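Local coordinates for tRNA-5-methyluridine(54) 2-sulfurtransferase (Pyrococcus horikoshii, PDB 3VRH), which catalyses the ATP-dependent 2-thiolation of 5-methyluridine at position 54 in the T loop of tRNA, a modification that stabilises tRNAs thermally in thermophilic microorganisms, at residues H78-L81 / Y86-K89. Residues are numbered along the deposited sequence; the frame is centred on the assembly and turned at random.
Sequences HINL and YSEK
Asn80 and Ser87 make the tight part of this buried contact: the amide oxygen OD1 of Asn80 lies in van der Waals contact with the CH2 group of Ser87, 3.3 Å from its CB. With CG anti to the backbone N (chi1 177°), the Asn80 amide reaches across to the first turn of helix 87-101. An amide suits the place because its two ends do different work, OD1 accepting from Gly82 N and ND2 donating to Glu91 OE1. A leucine in its place would probably leave Gly82 N and Glu91 without these mates and free the loop after the strand to shift. Serine is small enough to fit close to the amide, and its OG accepts a hydrogen bond from Ile83 N.

Beyond this pair the segments meet mainly through two bridging waters. One accepts from Leu81 N at 3.0 Å and hydrogen-bonds to Ser87 OG at 2.6 Å. Another donates to Ser87 O and hydrogen-bonds, at the ring edge, to His78 NE2, 2.9 Å away; Val54 O holds ND1, so both ring nitrogens are engaged. Leu81 packs on Cys131, a ligand of the enzyme's [4Fe-4S] cluster, while Ile79 belongs to the ATP site. Such a strand-to-helix connection opens the beta-alpha-beta unit 73-80, 87-101, 105-109 of the PP-loop family domain.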
loop_
_atom_site.group_PDB
_atom_site.type_symbol
_atom_site.label_atom_id
_atom_site.label_comp_id
_atom_site.label_asym_id
_atom_site.label_seq_id
_atom_site.Cartn_x
_atom_site.Cartn_y
_atom_site.Cartn_z
ATOM N N HIS A 78 0.100 -24.072 23.368
ATOM C CA HIS A 78 -0.729 -22.922 23.683
ATOM C C HIS A 78 -0.019 -22.043 24.675
ATOM O O HIS A 78 0.389 -22.506 25.734
ATOM C CB HIS A 78 -2.067 -23.341 24.274
ATOM C CG HIS A 78 -2.870 -22.192 24.790
ATOM N ND1 HIS A 78 -3.476 -21.277 23.957
ATOM C CD2 HIS A 78 -3.156 -21.801 26.054
ATOM C CE1 HIS A 78 -4.106 -20.372 24.685
ATOM N NE2 HIS A 78 -3.934 -20.673 25.961
ATOM N N ILE A 79 0.113 -20.766 24.344
ATOM C CA ILE A 79 0.788 -19.851 25.237
ATOM C C ILE A 79 -0.250 -18.974 25.911
ATOM O O ILE A 79 -0.844 -18.086 25.290
ATOM C CB ILE A 79 1.846 -19.014 24.493
ATOM C CG1 ILE A 79 2.934 -19.939 23.942
ATOM C CG2 ILE A 79 2.432 -17.922 25.405
ATOM C CD1 ILE A 79 3.817 -19.289 22.874
ATOM N N ASN A 80 -0.467 -19.268 27.191
ATOM C CA ASN A 80 -1.455 -18.609 28.022
ATOM C C ASN A 80 -0.909 -17.243 28.475
ATOM O O ASN A 80 0.141 -17.165 29.115
ATOM C CB ASN A 80 -1.808 -19.550 29.191
ATOM C CG ASN A 80 -2.792 -18.939 30.180
ATOM O OD1 ASN A 80 -2.697 -17.765 30.536
ATOM N ND2 ASN A 80 -3.742 -19.746 30.634
ATOM N N LEU A 81 -1.628 -16.173 28.127
ATOM C CA LEU A 81 -1.121 -14.802 28.301
ATOM C C LEU A 81 -1.277 -14.277 29.724
ATOM O O LEU A 81 -0.753 -13.225 30.062
ATOM C CB LEU A 81 -1.775 -13.839 27.300
ATOM C CG LEU A 81 -1.738 -14.291 25.839
ATOM C CD1 LEU A 81 -2.312 -13.206 24.910
ATOM C CD2 LEU A 81 -0.317 -14.680 25.436
ATOM N N TYR A 86 -9.773 -13.788 31.169
ATOM C CA TYR A 86 -9.700 -13.891 29.716
ATOM C C TYR A 86 -8.960 -15.148 29.258
ATOM O O TYR A 86 -9.411 -15.881 28.364
ATOM C CB TYR A 86 -8.969 -12.677 29.144
ATOM C CG TYR A 86 -9.253 -12.484 27.684
ATOM C CD1 TYR A 86 -10.340 -11.716 27.279
ATOM C CD2 TYR A 86 -8.458 -13.074 26.708
ATOM C CE1 TYR A 86 -10.634 -11.539 25.955
ATOM C CE2 TYR A 86 -8.748 -12.908 25.362
ATOM C CZ TYR A 86 -9.843 -12.130 24.998
ATOM O OH TYR A 86 -10.175 -11.929 23.678
ATOM N N SER A 87 -7.792 -15.361 29.844
ATOM C CA SER A 87 -6.896 -16.407 29.381
ATOM C C SER A 87 -7.422 -17.823 29.696
ATOM O O SER A 87 -7.154 -18.777 28.957
ATOM C CB SER A 87 -5.498 -16.168 29.949
ATOM O OG SER A 87 -4.875 -15.079 29.275
ATOM N N GLU A 88 -8.195 -17.944 30.771
ATOM C CA GLU A 88 -8.732 -19.240 31.176
ATOM C C GLU A 88 -9.668 -19.769 30.086
ATOM O O GLU A 88 -9.559 -20.918 29.674
ATOM C CB GLU A 88 -9.467 -19.142 32.521
ATOM C CG GLU A 88 -8.651 -18.527 33.689
ATOM C CD GLU A 88 -8.879 -17.009 33.890
ATOM O OE1 GLU A 88 -9.110 -16.295 32.903
ATOM O OE2 GLU A 88 -8.824 -16.523 35.047
ATOM N N LYS A 89 -10.565 -18.917 29.592
ATOM C CA LYS A 89 -11.471 -19.341 28.524
ATOM C C LYS A 89 -10.690 -19.647 27.245
ATOM O O LYS A 89 -10.991 -20.621 26.554
ATOM C CB LYS A 89 -12.596 -18.319 28.256
ATOM C CG LYS A 89 -13.600 -18.802 27.197
ATOM C CD LYS A 89 -14.677 -17.764 26.804
ATOM C CE LYS A 89 -15.736 -17.588 27.896
ATOM N NZ LYS A 89 -16.283 -18.910 28.343
HETATM O O HOH W 1 -4.770 -18.454 27.619
HETATM O O HOH W 2 -4.370 -16.052 26.888
#